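PDB 2FFI: 2-pyrone-4,6-dicarboxylic acid hydrolase, putative from Pseudomonas putida, which probably hydrolyses the lactone ring of 2-pyrone-4,6-dicarboxylate and belongs to the amidohydrolase family of TIM-barrel enzymes. Local coordinates for residues Leu46-Leu49 and Arg50-Phe54; Thr240-Glu243 and Ser244-Ser247; Arg265-Leu269 and Leu270-Arg274. All coordinates share one frame; numbering follows the deposited sequence.

How the contacts relate
Along the chain the three contacts come in series, none nesting within or crossing another, and each closes no more than its own local turn. Contact 1 finishes helix 42-51 and enters the approach to strand 56-57. Contact 2 folds the loop between strand 231-234 and helix 248-258. Contact 3 lies within helix 262-276, near the end of the chain. Contacts 1 and 2 come within about 5 Å at their nearest atoms without touching, and helix 248-258, which begins just after contact 2, packs against both contacts 1 and 3. F54 CE2 meets L269 CD2 at 4.2 Å, so the early and late parts of the TIM barrel join directly there.

Contact 1: Leu46-Leu49 and Arg50-Phe54; sequences LGQL and RAHGF
R50 N bonds to L46 O at 3.1 Å and A51 N to G47 O at 2.9 Å, the last regular turn of helix 42-51, after which H52 N shortens its step to L49 O, three residues back, at 3.0 Å. This is a helix C-terminus in a TIM barrel, where the chain leaves a helix and heads for the next strand, 56-57. A positive phi at G53 makes the exit: a side chain there would press on the carbonyl oxygen of H52.

The side chain of H52 works as part of the ending. Its ring turns back along the helix, CG set opposite the residue's own carbonyl carbon (chi1 -61°), which brings ND1 to Q48 O at 2.7 Å. The donor lies in the plane of that carbonyl, although the oxygen sits 22° out of the imidazole plane. Q48 runs alongside, pointing the same way, with its amide turned 58° from the ring and NE2 3.9 Å from H52 CE1. F248, at the start of helix 248-258, meets the same imidazole from outside the turn. Were H52 an alanine, Q48 O would probably lose this donor and a gap would be likely to open beside F248.

On another side of the helix end, R50 folds back over the preceding turn, its CG 3.3 Å from G47 O. L49 and F54 instead face the protein interior, where the F54 ring stacks on W233 and L49 touches F248. These two side chains run roughly perpendicular to each other, and the branch that makes the meeting is L49 CD2, 3.8 Å from F54 CB.

Contact 2: Thr240-Glu243 and Ser244-Ser247; sequences TQHE and SEVS
E245 bends back to the edge of the H242 ring in a worked example of how a surface loop builds one isolated helical turn. H242 O is the hub of the backbone, accepting V246 N at 2.9 Å and, weakly, E245 N, so that an alpha turn encloses a type I turn centred on E243 and S244. Along the side chain of E245, CB stands 4.1 Å from that same H242 O. A bend at chi2 (134°) then swings the chain round toward the imidazole. CD arrives 3.9 Å from H242 ND1, and the carboxylate divides its two oxygens: OE2 approaches H242 CA at 3.7 Å, while OE1 takes from ND1, at 3.3 Å, a long, weak bond whose N-H points almost directly at the oxygen (169°). OE1 lies in the ring plane, with the carboxylate turned 64° from the ring. V246 adds an apolar touch, CG2 to H242 CB. The turn bridges strand 231-234 and helix 248-258: H242 and V246 lean on Y202, E243 OE1 bonds to Y38 OH, and S247 is the N-cap of that helix.

Contact 3: Arg265-Leu269 and Leu270-Arg274; sequences RQALL and LDTAR
D271 N bonds to Q266 O at 2.9 Å and T272 N to A267 O at 3.1 Å, two steps of five residues that mark a pi-type turn within helix 262-276 of the TIM barrel. A third backbone bond, from L270 N to Q266 O, is weak. Helix axes before and after the wide turn differ by 33°, so the helix changes course at L269 and L270.

The tightly packed side centres on A267 and T272; L268 and A273, also buried, turn to the barrel strands and helix 248-258. T272 points back at the preceding turn, and chi1 of -57° turns its hydroxyl away from its own carbonyl, which sets OG1 3.2 Å from A267 O. That bond is weak and not settled, since L231 O also competes for the proton. A267 O therefore has a backbone amide on one lone pair and a hydroxyl close by, while A267 CB rests 4.0 Å from T272 OG1. L268 presses on L231 and F255, and A273 on I15. Backbone bonds pair L268 with W233 and L269 with I15, tying the wide turn to the strands 231-234 and 15-16, near the two ends of the barrel sequence.

The loose side belongs to Q266 and D271, both exposed. Here side chains add little across the turn: D271 CB approaches A267 CA at 3.8 Å, and its carboxylate turns along the helix instead. There it forms a salt bridge with R274, three residues on, whose guanidinium also lies with one face over D271 O. At the edge of that group, in its plane, R274 NH1 gives a weak but nearly straight bond (169°) to D271 OD1 at 3.2 Å.

Contact 1: Leu46-Leu49 and Arg50-Phe54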
loop_
_atom_site.group_PDB
_atom_site.type_symbol
_atom_site.label_atom_id
_atom_site.label_comp_id
_atom_site.label_asym_id
_atom_site.label_seq_id
_atom_site.Cartn_x
_atom_site.Cartn_y
_atom_site.Cartn_z
ATOM N N LEU A 46 -8.373 6.240 13.138
ATOM C CA LEU A 46 -7.525 6.381 14.298
ATOM C C LEU A 46 -8.079 5.521 15.419
ATOM O O LEU A 46 -7.324 4.906 16.167
ATOM C CB LEU A 46 -7.460 7.850 14.706
ATOM C CG LEU A 46 -6.215 8.616 14.246
ATOM C CD1 LEU A 46 -5.804 8.158 12.876
ATOM C CD2 LEU A 46 -6.488 10.107 14.273
ATOM N N GLY A 47 -9.401 5.463 15.527
ATOM C CA GLY A 47 -10.018 4.654 16.570
ATOM C C GLY A 47 -9.761 3.172 16.357
ATOM O O GLY A 47 -9.326 2.459 17.260
ATOM N N GLN A 48 -10.050 2.708 15.150
ATOM C CA GLN A 48 -9.829 1.335 14.780
ATOM C C GLN A 48 -8.376 0.955 14.977
ATOM O O GLN A 48 -8.082 -0.198 15.265
ATOM C CB GLN A 48 -10.220 1.149 13.323
ATOM C CG GLN A 48 -11.697 1.237 13.101
ATOM C CD GLN A 48 -12.429 0.116 13.824
ATOM O OE1 GLN A 48 -13.128 0.339 14.821
ATOM N NE2 GLN A 48 -12.262 -1.106 13.323
ATOM N N LEU A 49 -7.463 1.917 14.794
ATOM C CA LEU A 49 -6.029 1.652 14.971
ATOM C C LEU A 49 -5.695 1.365 16.437
ATOM O O LEU A 49 -5.169 0.298 16.747
ATOM C CB LEU A 49 -5.142 2.839 14.499
ATOM C CG LEU A 49 -4.716 3.128 13.051
ATOM C CD1 LEU A 49 -3.771 4.299 13.055
ATOM C CD2 LEU A 49 -4.051 1.927 12.416
ATOM N N ARG A 50 -5.999 2.303 17.338
ATOM C CA ARG A 50 -5.659 2.104 18.742
ATOM C C ARG A 50 -6.390 0.936 19.321
ATOM O O ARG A 50 -5.879 0.259 20.216
ATOM C CB ARG A 50 -5.952 3.341 19.590
ATOM C CG ARG A 50 -7.318 3.953 19.396
ATOM C CD ARG A 50 -7.677 4.852 20.578
ATOM N NE ARG A 50 -6.549 5.638 21.079
ATOM C CZ ARG A 50 -5.990 6.666 20.437
ATOM N NH1 ARG A 50 -6.451 7.045 19.245
ATOM N NH2 ARG A 50 -4.971 7.328 20.994
ATOM N N ALA A 51 -7.575 0.683 18.786
ATOM C CA ALA A 51 -8.391 -0.405 19.264
ATOM C C ALA A 51 -7.763 -1.748 18.969
ATOM O O ALA A 51 -8.094 -2.735 19.620
ATOM C CB ALA A 51 -9.776 -0.313 18.650
ATOM N N HIS A 52 -6.853 -1.802 17.999
ATOM C CA HIS A 52 -6.216 -3.082 17.670
ATOM C C HIS A 52 -4.705 -3.112 17.865
ATOM O O HIS A 52 -4.024 -4.004 17.364
ATOM C CB HIS A 52 -6.562 -3.502 16.233
ATOM C CG HIS A 52 -8.028 -3.700 16.008
ATOM N ND1 HIS A 52 -8.924 -2.652 16.001
ATOM C CD2 HIS A 52 -8.767 -4.823 15.846
ATOM C CE1 HIS A 52 -10.148 -3.120 15.851
ATOM N NE2 HIS A 52 -10.082 -4.436 15.756
ATOM N N GLY A 53 -4.183 -2.155 18.614
ATOM C CA GLY A 53 -2.753 -2.117 18.817
ATOM C C GLY A 53 -2.130 -0.978 18.039
ATOM O O GLY A 53 -1.901 0.094 18.584
ATOM N N PHE A 54 -1.868 -1.204 16.757
ATOM C CA PHE A 54 -1.252 -0.204 15.874
ATOM C C PHE A 54 -1.384 1.239 16.340
ATOM O O PHE A 54 -2.463 1.689 16.691
ATOM C CB PHE A 54 -1.837 -0.339 14.479
ATOM C CG PHE A 54 -2.013 -1.752 14.056
ATOM C CD1 PHE A 54 -3.152 -2.458 14.411
ATOM C CD2 PHE A 54 -1.010 -2.404 13.365
ATOM C CE1 PHE A 54 -3.289 -3.806 14.076
ATOM C CE2 PHE A 54 -1.130 -3.739 13.026
ATOM C CZ PHE A 54 -2.273 -4.449 13.384
#

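Contact 2: Thr240-Glu243 and Ser244-Ser247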
loop_
_atom_site.group_PDB
_atom_site.type_symbol
_atom_site.label_atom_id
_atom_site.label_comp_id
_atom_site.label_asym_id
_atom_site.label_seq_id
_atom_site.Cartn_x
_atom_site.Cartn_y
_atom_site.Cartn_z
ATOM N N THR A 240 -12.531 -1.330 0.792
ATOM C CA THR A 240 -13.538 -0.977 -0.213
ATOM C C THR A 240 -13.963 -2.190 -1.045
ATOM O O THR A 240 -13.132 -3.024 -1.398
ATOM C CB THR A 240 -13.050 0.188 -1.151
ATOM O OG1 THR A 240 -11.703 -0.057 -1.550
ATOM C CG2 THR A 240 -13.133 1.550 -0.437
ATOM N N GLN A 241 -15.265 -2.272 -1.335
ATOM C CA GLN A 241 -15.882 -3.369 -2.104
ATOM C C GLN A 241 -15.962 -4.663 -1.293
ATOM O O GLN A 241 -16.276 -5.729 -1.813
ATOM C CB GLN A 241 -15.121 -3.597 -3.426
ATOM C CG GLN A 241 -15.652 -2.754 -4.587
ATOM C CD GLN A 241 -14.560 -2.244 -5.524
ATOM O OE1 GLN A 241 -13.996 -3.002 -6.319
ATOM N NE2 GLN A 241 -14.248 -0.949 -5.421
ATOM N N HIS A 242 -15.688 -4.543 -0.001
ATOM C CA HIS A 242 -15.703 -5.678 0.912
ATOM C C HIS A 242 -16.050 -5.181 2.311
ATOM O O HIS A 242 -15.660 -5.790 3.291
ATOM C CB HIS A 242 -14.323 -6.360 0.935
ATOM C CG HIS A 242 -13.883 -6.902 -0.394
ATOM N ND1 HIS A 242 -14.205 -8.171 -0.828
ATOM C CD2 HIS A 242 -13.156 -6.338 -1.391
ATOM C CE1 HIS A 242 -13.697 -8.369 -2.033
ATOM N NE2 HIS A 242 -13.056 -7.272 -2.398
ATOM N N GLU A 243 -16.786 -4.079 2.401
ATOM C CA GLU A 243 -17.152 -3.515 3.693
ATOM C C GLU A 243 -18.031 -4.471 4.482
ATOM O O GLU A 243 -17.915 -4.593 5.715
ATOM C CB GLU A 243 -17.908 -2.195 3.516
ATOM C CG GLU A 243 -17.145 -1.085 2.790
ATOM C CD GLU A 243 -17.087 -1.260 1.272
ATOM O OE1 GLU A 243 -16.632 -0.325 0.595
ATOM O OE2 GLU A 243 -17.486 -2.318 0.747
ATOM N N SER A 244 -18.904 -5.160 3.758
ATOM C CA SER A 244 -19.850 -6.092 4.359
ATOM C C SER A 244 -19.198 -7.320 4.959
ATOM O O SER A 244 -19.681 -7.875 5.941
ATOM C CB SER A 244 -20.845 -6.541 3.296
ATOM O OG SER A 244 -21.210 -5.448 2.475
ATOM N N GLU A 245 -18.092 -7.735 4.360
ATOM C CA GLU A 245 -17.395 -8.931 4.802
ATOM C C GLU A 245 -16.185 -8.694 5.721
ATOM O O GLU A 245 -15.893 -9.523 6.596
ATOM C CB GLU A 245 -16.930 -9.712 3.576
ATOM C CG GLU A 245 -17.960 -9.824 2.466
ATOM C CD GLU A 245 -17.355 -9.517 1.105
ATOM O OE1 GLU A 245 -16.349 -10.175 0.737
ATOM O OE2 GLU A 245 -17.891 -8.622 0.406
ATOM N N VAL A 246 -15.502 -7.565 5.520
ATOM C CA VAL A 246 -14.298 -7.239 6.267
ATOM C C VAL A 246 -14.333 -5.998 7.134
ATOM O O VAL A 246 -14.995 -5.004 6.812
ATOM C CB VAL A 246 -13.104 -7.088 5.300
ATOM C CG1 VAL A 246 -11.800 -7.012 6.075
ATOM C CG2 VAL A 246 -13.083 -8.253 4.315
ATOM N N SER A 247 -13.596 -6.073 8.239
ATOM C CA SER A 247 -13.459 -4.973 9.198
ATOM C C SER A 247 -12.017 -4.998 9.699
ATOM O O SER A 247 -11.302 -5.982 9.521
ATOM C CB SER A 247 -14.398 -5.167 10.388
ATOM O OG SER A 247 -13.998 -6.279 11.184
#

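Contact 3: Arg265-Leu269 and Leu270-Arg274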
loop_
_atom_site.group_PDB
_atom_site.type_symbol
_atom_site.label_atom_id
_atom_site.label_comp_id
_atom_site.label_asym_id
_atom_site.label_seq_id
_atom_site.Cartn_x
_atom_site.Cartn_y
_atom_site.Cartn_z
ATOM N N ARG A 265 6.413 -11.044 12.652
ATOM C CA ARG A 265 5.339 -10.137 13.046
ATOM C C ARG A 265 5.875 -8.756 13.391
ATOM O O ARG A 265 5.220 -7.753 13.131
ATOM C CB ARG A 265 4.554 -10.691 14.251
ATOM C CG ARG A 265 3.774 -11.982 13.989
ATOM C CD ARG A 265 2.504 -12.053 14.832
ATOM N NE ARG A 265 2.776 -11.872 16.255
ATOM C CZ ARG A 265 3.447 -12.742 17.002
ATOM N NH1 ARG A 265 3.912 -13.861 16.454
ATOM N NH2 ARG A 265 3.664 -12.485 18.289
ATOM N N GLN A 266 7.060 -8.708 13.989
ATOM C CA GLN A 266 7.650 -7.430 14.348
ATOM C C GLN A 266 8.123 -6.722 13.094
ATOM O O GLN A 266 8.170 -5.495 13.042
ATOM C CB GLN A 266 8.799 -7.627 15.345
ATOM C CG GLN A 266 8.312 -8.034 16.741
ATOM C CD GLN A 266 7.472 -6.944 17.410
ATOM O OE1 GLN A 266 7.991 -5.876 17.775
ATOM N NE2 GLN A 266 6.166 -7.202 17.565
ATOM N N ALA A 267 8.459 -7.502 12.074
ATOM C CA ALA A 267 8.895 -6.946 10.802
ATOM C C ALA A 267 7.668 -6.472 10.019
ATOM O O ALA A 267 7.646 -5.366 9.500
ATOM C CB ALA A 267 9.645 -7.997 9.998
ATOM N N LEU A 268 6.638 -7.310 9.956
ATOM C CA LEU A 268 5.451 -6.962 9.211
ATOM C C LEU A 268 4.603 -5.892 9.865
ATOM O O LEU A 268 3.850 -5.183 9.175
ATOM C CB LEU A 268 4.592 -8.205 8.975
ATOM C CG LEU A 268 5.209 -9.383 8.211
ATOM C CD1 LEU A 268 4.205 -10.523 8.172
ATOM C CD2 LEU A 268 5.609 -8.975 6.811
ATOM N N LEU A 269 4.714 -5.749 11.182
ATOM C CA LEU A 269 3.889 -4.771 11.874
ATOM C C LEU A 269 4.627 -3.529 12.329
ATOM O O LEU A 269 4.007 -2.571 12.776
ATOM C CB LEU A 269 3.223 -5.427 13.076
ATOM C CG LEU A 269 2.511 -6.777 12.880
ATOM C CD1 LEU A 269 1.778 -7.073 14.179
ATOM C CD2 LEU A 269 1.513 -6.754 11.710
ATOM N N LEU A 270 5.944 -3.519 12.188
ATOM C CA LEU A 270 6.693 -2.362 12.622
ATOM C C LEU A 270 8.010 -2.091 11.885
ATOM O O LEU A 270 8.110 -1.147 11.102
ATOM C CB LEU A 270 6.968 -2.490 14.117
ATOM C CG LEU A 270 7.634 -1.268 14.752
ATOM C CD1 LEU A 270 6.646 -0.136 14.855
ATOM C CD2 LEU A 270 8.142 -1.642 16.095
ATOM N N ASP A 271 9.023 -2.909 12.165
ATOM C CA ASP A 271 10.351 -2.757 11.579
ATOM C C ASP A 271 10.373 -2.331 10.125
ATOM O O ASP A 271 10.826 -1.231 9.820
ATOM C CB ASP A 271 11.146 -4.045 11.773
ATOM C CG ASP A 271 11.636 -4.211 13.206
ATOM O OD1 ASP A 271 11.111 -3.486 14.090
ATOM O OD2 ASP A 271 12.541 -5.062 13.442
ATOM N N THR A 272 9.891 -3.188 9.233
ATOM C CA THR A 272 9.860 -2.847 7.822
ATOM C C THR A 272 9.171 -1.521 7.528
ATOM O O THR A 272 9.800 -0.597 7.036
ATOM C CB THR A 272 9.168 -3.942 7.007
ATOM O OG1 THR A 272 9.845 -5.184 7.217
ATOM C CG2 THR A 272 9.220 -3.623 5.526
ATOM N N ALA A 273 7.885 -1.407 7.823
ATOM C CA ALA A 273 7.211 -0.160 7.524
ATOM C C ALA A 273 7.916 1.024 8.161
ATOM O O ALA A 273 7.939 2.112 7.588
ATOM C CB ALA A 273 5.771 -0.214 7.977
ATOM N N ARG A 274 8.496 0.825 9.343
ATOM C CA ARG A 274 9.197 1.912 10.043
ATOM C C ARG A 274 10.405 2.446 9.268
ATOM O O ARG A 274 10.774 3.611 9.398
ATOM C CB ARG A 274 9.650 1.445 11.427
ATOM C CG ARG A 274 10.535 2.436 12.178
ATOM C CD ARG A 274 10.764 1.958 13.589
ATOM N NE ARG A 274 11.299 0.597 13.582
ATOM C CZ ARG A 274 12.460 0.267 13.031
ATOM N NH1 ARG A 274 12.877 -0.991 13.058
ATOM N NH2 ARG A 274 13.205 1.204 12.457
#